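Local coordinates for protein carbohydrate oxidase (Microdochium nivale, PDB 3RJA) that oxidises the C1 hydroxyl of mono-, oligo- and polysaccharides to lactones with its FAD cofactor, reducing molecular oxygen to hydrogen peroxide, at residues A[192-197]-A[448-453]; A[165-170]-A[455-460]; A[51-56]-A[461-466]. All blocks are in the same frame, centred on the assembly; numbering follows the deposited sequence.

Interaction 1 (A[192-197]-A[448-453]); sequences SNFGIV and ARLQKL. With FAD (flavin-adenine dinucleotide), chain B.
The ring of Phe194 carries this contact, reaching out from the loop to meet two leucines one helical turn apart. Over one face sits the CD2 methyl of Leu453, 3.9 Å from the ring centroid and 19° off the normal, a CH-pi contact shifted toward the rim. The opposite face is taken by Asn193 CB, centred over the ring. At the edge, near the ring plane, Leu450 brings its own CD2 to 3.6 Å from Phe194 CZ, and Leu450 O lies there too, in plane. In Leu453, chi1 (-165°) carries CG toward the ring and chi2 (70°) then lays CD2 over the face. A flat, apolar phenyl suits this place, since it offers a face to one branched leucine and an edge to the other, and Leu183 of helix 181-190 adds apolar surroundings. Val197 N donates to N1A of FAD at 2.9 Å, while N6A of FAD donates to Val197 O at 3.0 Å, so one residue's backbone reads the adenine edge. Gly195, whose positive phi suits glycine, sets its carbonyl O 3.3 Å from FAD C2A. Helix 447-457 packs on Phe194, whereas the loop and start of strand 196-206 form part of the adenine site of this PCMH-type FAD-linked oxidase.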
loop_
_atom_site.group_PDB
_atom_site.type_symbol
_atom_site.label_atom_id
_atom_site.label_comp_id
_atom_site.label_asym_id
_atom_site.label_seq_id
_atom_site.Cartn_x
_atom_site.Cartn_y
_atom_site.Cartn_z
ATOM N N SER A 192 -3.791 9.773 5.562
ATOM C CA SER A 192 -5.226 9.708 5.759
ATOM C C SER A 192 -5.681 10.476 6.995
ATOM O O SER A 192 -6.860 10.767 7.132
ATOM C CB SER A 192 -5.689 8.248 5.863
ATOM O OG SER A 192 -4.911 7.526 6.809
ATOM N N ASN A 193 -4.743 10.737 7.914
ATOM C CA ASN A 193 -5.025 11.413 9.186
ATOM C C ASN A 193 -5.262 12.929 9.148
ATOM O O ASN A 193 -5.920 13.470 10.055
ATOM C CB ASN A 193 -3.912 11.077 10.209
ATOM C CG ASN A 193 -4.053 9.697 10.748
ATOM O OD1 ASN A 193 -4.975 9.426 11.517
ATOM N ND2 ASN A 193 -3.179 8.775 10.303
ATOM N N PHE A 194 -4.777 13.609 8.106
ATOM C CA PHE A 194 -4.594 15.068 8.210
ATOM C C PHE A 194 -5.408 15.966 7.311
ATOM O O PHE A 194 -5.388 17.180 7.488
ATOM C CB PHE A 194 -3.106 15.415 8.140
ATOM C CG PHE A 194 -2.287 14.626 9.147
ATOM C CD1 PHE A 194 -2.446 14.867 10.514
ATOM C CD2 PHE A 194 -1.421 13.588 8.721
ATOM C CE1 PHE A 194 -1.734 14.107 11.473
ATOM C CE2 PHE A 194 -0.702 12.809 9.683
ATOM C CZ PHE A 194 -0.861 13.086 11.050
ATOM N N GLY A 195 -6.123 15.371 6.355
ATOM C CA GLY A 195 -7.030 16.126 5.477
ATOM C C GLY A 195 -7.319 15.282 4.284
ATOM O O GLY A 195 -7.058 14.074 4.310
ATOM N N ILE A 196 -7.851 15.886 3.220
ATOM C CA ILE A 196 -8.069 15.132 1.971
ATOM C C ILE A 196 -7.094 15.737 0.947
ATOM O O ILE A 196 -7.204 16.938 0.608
ATOM C CB ILE A 196 -9.536 15.198 1.521
ATOM C CG1 ILE A 196 -10.424 14.600 2.615
ATOM C CG2 ILE A 196 -9.734 14.494 0.139
ATOM C CD1 ILE A 196 -11.913 14.726 2.394
ATOM N N VAL A 197 -6.111 14.953 0.515
ATOM C CA VAL A 197 -5.169 15.448 -0.490
ATOM C C VAL A 197 -5.934 15.636 -1.798
ATOM O O VAL A 197 -6.640 14.713 -2.257
ATOM C CB VAL A 197 -3.956 14.514 -0.713
ATOM C CG1 VAL A 197 -3.035 15.071 -1.860
ATOM C CG2 VAL A 197 -3.163 14.339 0.608
ATOM N N ALA A 448 4.054 9.295 18.458
ATOM C CA ALA A 448 3.910 10.448 19.365
ATOM C C ALA A 448 3.896 11.773 18.595
ATOM O O ALA A 448 3.067 12.630 18.862
ATOM C CB ALA A 448 5.021 10.456 20.465
ATOM N N ARG A 449 4.804 11.944 17.649
ATOM C CA ARG A 449 4.773 13.128 16.787
ATOM C C ARG A 449 3.465 13.225 15.957
ATOM O O ARG A 449 2.889 14.323 15.808
ATOM C CB ARG A 449 5.999 13.154 15.872
ATOM C CG ARG A 449 6.127 14.409 15.040
ATOM C CD ARG A 449 7.458 14.498 14.293
ATOM N NE ARG A 449 7.364 15.521 13.237
ATOM C CZ ARG A 449 8.366 15.923 12.458
ATOM N NH1 ARG A 449 9.573 15.396 12.602
ATOM N NH2 ARG A 449 8.159 16.866 11.541
ATOM N N LEU A 450 2.983 12.078 15.470
ATOM C CA LEU A 450 1.751 12.028 14.670
ATOM C C LEU A 450 0.527 12.444 15.496
ATOM O O LEU A 450 -0.369 13.124 14.982
ATOM C CB LEU A 450 1.560 10.624 14.060
ATOM C CG LEU A 450 2.510 10.328 12.875
ATOM C CD1 LEU A 450 2.437 8.869 12.475
ATOM C CD2 LEU A 450 2.202 11.213 11.656
ATOM N N GLN A 451 0.511 12.048 16.779
ATOM C CA GLN A 451 -0.582 12.396 17.722
ATOM C C GLN A 451 -0.671 13.906 17.991
ATOM O O GLN A 451 -1.778 14.477 18.054
ATOM C CB GLN A 451 -0.434 11.635 19.055
ATOM C CG GLN A 451 -0.721 10.143 18.951
ATOM C CD GLN A 451 -0.482 9.370 20.249
ATOM O OE1 GLN A 451 -1.064 8.302 20.460
ATOM N NE2 GLN A 451 0.396 9.876 21.088
ATOM N N LYS A 452 0.489 14.543 18.133
ATOM C CA LYS A 452 0.570 15.998 18.246
ATOM C C LYS A 452 0.068 16.668 16.951
ATOM O O LYS A 452 -0.774 17.577 16.978
ATOM C CB LYS A 452 2.014 16.424 18.560
ATOM C CG LYS A 452 2.561 15.852 19.885
ATOM C CD LYS A 452 3.656 16.747 20.492
ATOM C CE LYS A 452 4.389 16.046 21.623
ATOM N NZ LYS A 452 5.537 16.870 22.147
ATOM N N LEU A 453 0.593 16.213 15.815
ATOM C CA LEU A 453 0.185 16.766 14.512
ATOM C C LEU A 453 -1.331 16.580 14.259
ATOM O O LEU A 453 -1.979 17.420 13.637
ATOM C CB LEU A 453 0.992 16.100 13.393
ATOM C CG LEU A 453 0.967 16.767 12.042
ATOM C CD1 LEU A 453 1.763 18.098 12.106
ATOM C CD2 LEU A 453 1.615 15.806 11.053
HETATM P PA FAD B . -8.823 3.760 -0.346
HETATM O O1A FAD B . -9.611 4.629 -1.289
HETATM O O2A FAD B . -9.593 2.614 0.258
HETATM O O5B FAD B . -8.244 4.675 0.839
HETATM C C5B FAD B . -7.252 4.149 1.714
HETATM C C4B FAD B . -7.069 5.125 2.889
HETATM O O4B FAD B . -6.557 6.367 2.405
HETATM C C3B FAD B . -8.377 5.447 3.608
HETATM O O3B FAD B . -8.084 5.777 4.967
HETATM C C2B FAD B . -8.814 6.718 2.886
HETATM O O2B FAD B . -9.724 7.545 3.572
HETATM C C1B FAD B . -7.467 7.397 2.683
HETATM N N9A FAD B . -7.524 8.302 1.539
HETATM C C8A FAD B . -8.018 8.045 0.264
HETATM N N7A FAD B . -7.863 9.185 -0.461
HETATM C C5A FAD B . -7.275 10.118 0.305
HETATM C C6A FAD B . -6.903 11.441 0.048
HETATM N N6A FAD B . -7.102 11.994 -1.169
HETATM N N1A FAD B . -6.292 12.151 1.068
HETATM C C2A FAD B . -6.099 11.579 2.321
HETATM N N3A FAD B . -6.501 10.286 2.591
HETATM C C4A FAD B . -7.070 9.574 1.577
HETATM N N1 FAD B . 0.337 -1.982 -1.417
HETATM C C2 FAD B . 1.706 -1.812 -1.652
HETATM O O2 FAD B . 2.406 -1.098 -0.923
HETATM N N3 FAD B . 2.238 -2.428 -2.781
HETATM C C4 FAD B . 1.508 -3.098 -3.744
HETATM O O4 FAD B . 2.050 -3.523 -4.790
HETATM C C4X FAD B . 0.062 -3.303 -3.422
HETATM N N5 FAD B . -0.721 -3.949 -4.269
HETATM C C5X FAD B . -2.075 -4.063 -4.057
HETATM C C6 FAD B . -2.913 -4.678 -5.022
HETATM C C7 FAD B . -4.288 -4.676 -4.881
HETATM C C7M FAD B . -5.189 -5.362 -5.929
HETATM C C8 FAD B . -4.865 -3.937 -3.821
HETATM C C8M FAD B . -6.369 -3.883 -3.638
HETATM C C9 FAD B . -4.062 -3.388 -2.833
HETATM C C9A FAD B . -2.657 -3.415 -2.942
HETATM N N10 FAD B . -1.813 -2.740 -2.026
HETATM C C10 FAD B . -0.437 -2.743 -2.194
HETATM C "C1'" FAD B . -2.420 -2.067 -0.832
HETATM C "C2'" FAD B . -2.632 -0.585 -1.104
HETATM O "O2'" FAD B . -1.378 0.084 -1.062
HETATM C "C3'" FAD B . -3.520 0.014 -0.037
HETATM O "O3'" FAD B . -4.715 -0.728 0.075
HETATM C "C4'" FAD B . -3.808 1.487 -0.370
HETATM O "O4'" FAD B . -4.083 2.177 0.810
HETATM C "C5'" FAD B . -4.954 1.628 -1.376
HETATM O "O5'" FAD B . -5.160 2.982 -1.667
HETATM P P FAD B . -6.604 3.441 -2.254
HETATM O O1P FAD B . -6.587 4.901 -2.595
HETATM O O2P FAD B . -6.979 2.547 -3.438
HETATM O O3P FAD B . -7.525 3.068 -1.000
#

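Interaction 2 (A[165-170]-A[455-460]); sequences VVLADG and AKFDPT
Leu167 sets its CD1 methyl against the edge of the Phe457 ring, near the ring plane, 3.9 Å from Phe457 CD1, while its CD2 stands above the plane on the side to which CD1 leans, near the same ring atom. Leu183 of helix 181-190 touches both side chains. The CG methylene of Lys456 lies over one face of the ring, while its NZ forms a salt bridge with Asp182. Next to this pair, Ala168 turns its methyl toward Asp458, with CB 3.5 Å from Asp458 OD1; a side chain this small lets the two backbones come close, their CA atoms 5.9 Å apart. The contact joins the type I beta turn Leu167-Gly170, which follows strand 160-166 in the FAD-binding domain, to the C-terminal end of helix 447-457, where Asp458 is the first residue to leave helical angles. Water links the backbones. One molecule accepts from Ala168 N and donates to Phe457 O at 2.7 Å; a second donates to the same carbonyl at 2.8 Å and accepts only weakly from Asp169 N, so Phe457 O receives two water bonds. The carboxylate of Asp458 has its main polar partners just ahead in the chain: with CG anti to the backbone N (chi1 -168°), OD1 accepts from Arg462 N and OD2 from Phe463 N, an arrangement for which a short, two-oxygen acid is well suited.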
loop_
_atom_site.group_PDB
_atom_site.type_symbol
_atom_site.label_atom_id
_atom_site.label_comp_id
_atom_site.label_asym_id
_atom_site.label_seq_id
_atom_site.Cartn_x
_atom_site.Cartn_y
_atom_site.Cartn_z
ATOM N N VAL A 165 -3.837 20.356 0.018
ATOM C CA VAL A 165 -4.621 19.571 0.987
ATOM C C VAL A 165 -5.834 20.373 1.428
ATOM O O VAL A 165 -5.716 21.563 1.750
ATOM C CB VAL A 165 -3.776 19.214 2.227
ATOM C CG1 VAL A 165 -4.511 18.220 3.137
ATOM C CG2 VAL A 165 -2.429 18.671 1.833
ATOM N N VAL A 166 -6.991 19.720 1.472
ATOM C CA VAL A 166 -8.196 20.282 2.114
ATOM C C VAL A 166 -8.199 19.870 3.580
ATOM O O VAL A 166 -8.227 18.655 3.890
ATOM C CB VAL A 166 -9.497 19.778 1.421
ATOM C CG1 VAL A 166 -10.764 20.327 2.138
ATOM C CG2 VAL A 166 -9.497 20.154 -0.030
ATOM N N LEU A 167 -8.160 20.853 4.483
ATOM C CA LEU A 167 -8.121 20.565 5.927
ATOM C C LEU A 167 -9.510 20.373 6.507
ATOM O O LEU A 167 -10.493 20.723 5.851
ATOM C CB LEU A 167 -7.382 21.671 6.710
ATOM C CG LEU A 167 -5.949 21.969 6.277
ATOM C CD1 LEU A 167 -5.300 23.046 7.177
ATOM C CD2 LEU A 167 -5.080 20.692 6.214
ATOM N N ALA A 168 -9.571 19.906 7.765
ATOM C CA ALA A 168 -10.854 19.673 8.471
ATOM C C ALA A 168 -11.729 20.924 8.645
ATOM O O ALA A 168 -12.974 20.840 8.679
ATOM C CB ALA A 168 -10.606 18.992 9.835
ATOM N N ASP A 169 -11.086 22.081 8.733
ATOM C CA ASP A 169 -11.809 23.343 8.867
ATOM C C ASP A 169 -12.258 23.930 7.528
ATOM O O ASP A 169 -12.824 25.033 7.494
ATOM C CB ASP A 169 -10.984 24.362 9.661
ATOM C CG ASP A 169 -9.691 24.813 8.940
ATOM O OD1 ASP A 169 -9.393 24.387 7.797
ATOM O OD2 ASP A 169 -8.966 25.632 9.550
ATOM N N GLY A 170 -11.978 23.219 6.430
ATOM C CA GLY A 170 -12.366 23.688 5.089
ATOM C C GLY A 170 -11.320 24.490 4.300
ATOM O O GLY A 170 -11.504 24.766 3.103
ATOM N N ALA A 455 -3.645 16.557 16.705
ATOM C CA ALA A 455 -4.289 17.551 17.571
ATOM C C ALA A 455 -4.234 18.909 16.856
ATOM O O ALA A 455 -5.187 19.677 16.919
ATOM C CB ALA A 455 -3.593 17.623 18.981
ATOM N N LYS A 456 -3.132 19.186 16.159
ATOM C CA LYS A 456 -3.018 20.434 15.405
ATOM C C LYS A 456 -3.956 20.543 14.185
ATOM O O LYS A 456 -4.586 21.587 13.979
ATOM C CB LYS A 456 -1.590 20.674 14.947
ATOM C CG LYS A 456 -1.421 22.007 14.148
ATOM C CD LYS A 456 0.037 22.390 13.921
ATOM C CE LYS A 456 0.116 23.631 13.060
ATOM N NZ LYS A 456 1.559 23.818 12.670
ATOM N N PHE A 457 -4.015 19.491 13.364
ATOM C CA PHE A 457 -4.741 19.567 12.086
ATOM C C PHE A 457 -6.142 19.001 12.074
ATOM O O PHE A 457 -6.979 19.484 11.326
ATOM C CB PHE A 457 -3.898 18.999 10.923
ATOM C CG PHE A 457 -2.810 19.937 10.505
ATOM C CD1 PHE A 457 -3.121 21.096 9.789
ATOM C CD2 PHE A 457 -1.490 19.725 10.919
ATOM C CE1 PHE A 457 -2.114 22.016 9.434
ATOM C CE2 PHE A 457 -0.474 20.626 10.574
ATOM C CZ PHE A 457 -0.771 21.774 9.841
ATOM N N ASP A 458 -6.386 17.960 12.868
ATOM C CA ASP A 458 -7.735 17.392 12.971
ATOM C C ASP A 458 -8.154 17.182 14.429
ATOM O O ASP A 458 -8.456 16.062 14.827
ATOM C CB ASP A 458 -7.863 16.097 12.145
ATOM C CG ASP A 458 -9.319 15.635 11.987
ATOM O OD1 ASP A 458 -10.246 16.456 12.214
ATOM O OD2 ASP A 458 -9.524 14.449 11.625
ATOM N N PRO A 459 -8.208 18.271 15.228
ATOM C CA PRO A 459 -8.516 18.098 16.659
ATOM C C PRO A 459 -9.940 17.595 16.938
ATOM O O PRO A 459 -10.169 16.949 17.969
ATOM C CB PRO A 459 -8.281 19.505 17.243
ATOM C CG PRO A 459 -8.524 20.427 16.068
ATOM C CD PRO A 459 -7.922 19.684 14.909
ATOM N N THR A 460 -10.881 17.815 16.021
ATOM C CA THR A 460 -12.218 17.272 16.256
ATOM C C THR A 460 -12.403 15.870 15.662
ATOM O O THR A 460 -13.515 15.340 15.643
ATOM C CB THR A 460 -13.330 18.199 15.768
ATOM O OG1 THR A 460 -13.348 18.199 14.336
ATOM C CG2 THR A 460 -13.141 19.648 16.320
HETATM O O HOH W 1 -7.195 18.634 8.750
HETATM O O HOH W 2 -8.297 21.789 10.549
#

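Interaction 3 (A[51-56]-A[461-466]); sequences SAVQCA and DRFYYP
Arg462 meets Ala56 along the shaft of its side chain. Its CB points toward helix 46-58, and CG stands anti to the backbone N (chi1 173°). Chi2 (68°) places CD 4.2 Å from Ala56 CB, a methylene against a methyl, and the bend at chi3 (58°) sends NE and the guanidinium off toward the Ala56 carbonyl. At the tip, Ala56 O stands above one guanidinium face, off toward the rim, 4.0 Å from Arg462 NH1; this is one of two modelled conformers, so the tip is less certain. The hydrogen bond of NH1 goes instead to Leu61 O, just beyond the helix. Arginine fits because its aliphatic part can pack on the helix while its end reaches a backbone acceptor; alanine leaves room for that fold. Next along the loop, Phe463 presents a ring edge to Val53, CE1 4.2 Å from Val53 CG2, the side chains crossing at about a right angle. Val63 of strand 63-66 touches Ala56, Arg462 and Phe463, and Ile196 of strand 196-206 touches Val53 and Phe463. Through Arg462 and Phe463 the type I beta turn Asp461-Tyr464 packs on helix 46-58, joining the berberine-like C-terminal region to the FAD-binding domain.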
loop_
_atom_site.group_PDB
_atom_site.type_symbol
_atom_site.label_atom_id
_atom_site.label_comp_id
_atom_site.label_asym_id
_atom_site.label_seq_id
_atom_site.Cartn_x
_atom_site.Cartn_y
_atom_site.Cartn_z
ATOM N N SER A 51 -16.229 21.943 -0.342
ATOM C CA SER A 51 -17.625 22.112 0.006
ATOM C C SER A 51 -18.163 20.883 0.764
ATOM O O SER A 51 -19.001 21.022 1.680
ATOM C CB SER A 51 -18.438 22.315 -1.277
ATOM O OG SER A 51 -18.043 23.529 -1.915
ATOM N N ALA A 52 -17.706 19.688 0.365
ATOM C CA ALA A 52 -18.138 18.465 1.038
ATOM C C ALA A 52 -17.675 18.498 2.502
ATOM O O ALA A 52 -18.440 18.188 3.385
ATOM C CB ALA A 52 -17.636 17.184 0.301
ATOM N N VAL A 53 -16.436 18.901 2.743
ATOM C CA VAL A 53 -15.916 19.030 4.109
ATOM C C VAL A 53 -16.714 20.093 4.915
ATOM O O VAL A 53 -17.025 19.872 6.088
ATOM C CB VAL A 53 -14.367 19.247 4.095
ATOM C CG1 VAL A 53 -13.785 19.654 5.458
ATOM C CG2 VAL A 53 -13.663 17.982 3.573
ATOM N N GLN A 54 -17.093 21.208 4.284
ATOM C CA GLN A 54 -18.012 22.185 4.902
ATOM C C GLN A 54 -19.361 21.573 5.357
ATOM O O GLN A 54 -19.803 21.795 6.496
ATOM C CB GLN A 54 -18.320 23.319 3.911
ATOM C CG GLN A 54 -17.291 24.407 3.794
ATOM C CD GLN A 54 -17.861 25.613 3.049
ATOM O OE1 GLN A 54 -18.059 25.579 1.815
ATOM N NE2 GLN A 54 -18.149 26.686 3.798
ATOM N N CYS A 55 -20.024 20.824 4.472
ATOM C CA CYS A 55 -21.291 20.143 4.830
ATOM C C CYS A 55 -21.126 19.201 6.028
ATOM O O CYS A 55 -21.994 19.139 6.938
ATOM C CB CYS A 55 -21.836 19.365 3.616
ATOM S SG CYS A 55 -22.494 20.473 2.352
ATOM N N ALA A 56 -20.020 18.464 6.020
ATOM C CA ALA A 56 -19.730 17.531 7.109
ATOM C C ALA A 56 -19.684 18.320 8.416
ATOM O O ALA A 56 -20.317 17.924 9.410
ATOM C CB ALA A 56 -18.413 16.814 6.864
ATOM N N ASP A 461 -11.321 15.265 15.173
ATOM C CA ASP A 461 -11.428 13.918 14.591
ATOM C C ASP A 461 -12.499 13.896 13.467
ATOM O O ASP A 461 -13.287 12.947 13.348
ATOM C CB ASP A 461 -11.788 12.923 15.698
ATOM C CG ASP A 461 -10.965 11.632 15.641
ATOM O OD1 ASP A 461 -10.136 11.448 14.724
ATOM O OD2 ASP A 461 -11.188 10.784 16.523
ATOM N N ARG A 462 -12.529 14.962 12.668
ATOM C CA ARG A 462 -13.482 15.110 11.566
ATOM C C ARG A 462 -13.310 13.986 10.535
ATOM O O ARG A 462 -14.280 13.533 9.906
ATOM C CB ARG A 462 -13.288 16.479 10.896
ATOM C CG ARG A 462 -14.095 16.710 9.613
ATOM C CD ARG A 462 -15.573 16.803 9.911
ATOM N NE ARG A 462 -15.879 17.871 10.861
ATOM C CZ ARG A 462 -16.787 17.762 11.825
ATOM N NH1 ARG A 462 -17.453 16.629 11.947
ATOM N NH2 ARG A 462 -17.034 18.768 12.663
ATOM N N PHE A 463 -12.070 13.552 10.360
ATOM C CA PHE A 463 -11.749 12.504 9.401
ATOM C C PHE A 463 -11.652 11.121 10.047
ATOM O O PHE A 463 -11.032 10.222 9.490
ATOM C CB PHE A 463 -10.455 12.838 8.659
ATOM C CG PHE A 463 -10.508 14.138 7.894
ATOM C CD1 PHE A 463 -11.385 14.298 6.815
ATOM C CD2 PHE A 463 -9.635 15.180 8.212
ATOM C CE1 PHE A 463 -11.421 15.500 6.089
ATOM C CE2 PHE A 463 -9.653 16.385 7.478
ATOM C CZ PHE A 463 -10.560 16.546 6.423
ATOM N N TYR A 464 -12.289 10.952 11.207
ATOM C CA TYR A 464 -12.213 9.708 11.983
ATOM C C TYR A 464 -12.403 8.414 11.202
ATOM O O TYR A 464 -13.287 8.299 10.325
ATOM C CB TYR A 464 -13.286 9.711 13.057
ATOM C CG TYR A 464 -13.425 8.394 13.800
ATOM C CD1 TYR A 464 -12.551 8.057 14.845
ATOM C CD2 TYR A 464 -14.426 7.488 13.457
ATOM C CE1 TYR A 464 -12.690 6.838 15.550
ATOM C CE2 TYR A 464 -14.569 6.265 14.140
ATOM C CZ TYR A 464 -13.707 5.947 15.176
ATOM O OH TYR A 464 -13.859 4.745 15.827
ATOM N N TYR A 465 -11.589 7.430 11.575
ATOM C CA TYR A 465 -11.879 6.046 11.282
ATOM C C TYR A 465 -11.230 5.223 12.392
ATOM O O TYR A 465 -10.377 5.740 13.126
ATOM C CB TYR A 465 -11.394 5.655 9.868
ATOM C CG TYR A 465 -9.880 5.690 9.592
ATOM C CD1 TYR A 465 -9.226 6.892 9.264
ATOM C CD2 TYR A 465 -9.115 4.513 9.593
ATOM C CE1 TYR A 465 -7.832 6.916 8.987
ATOM C CE2 TYR A 465 -7.725 4.530 9.302
ATOM C CZ TYR A 465 -7.093 5.729 8.978
ATOM O OH TYR A 465 -5.705 5.759 8.670
ATOM N N PRO A 466 -11.602 3.940 12.509
ATOM C CA PRO A 466 -11.210 3.272 13.754
ATOM C C PRO A 466 -9.705 3.038 13.964
ATOM O O PRO A 466 -9.305 2.639 15.072
ATOM C CB PRO A 466 -11.974 1.926 13.694
ATOM C CG PRO A 466 -13.172 2.229 12.859
ATOM C CD PRO A 466 -12.608 3.155 11.764
#

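How the interactions relate
From the N terminus, helix 46-58 comes first, and its contact with residues 461-466 closes the widest loop, interaction 3. Inside it, the turn after strand 160-166 (Leu167 and Ala168) meets 455-460 in interaction 2; inside that again, 192-197 meets 448-453 in interaction 1. The three are therefore nested without crossing: successive pieces of the C-terminal region pair, in reverse order, with successive pieces of the FAD-binding part. Interactions 1 and 2 share helix 447-457, and their strands 196-206 and 160-166 are neighbours in one sheet, joined by a probable hydrogen bond from Ile196 N to Val166 O (2.9 Å). Ser192 OG and Tyr465 OH, 2.7 Å apart, probably hydrogen bond to join interactions 1 and 3.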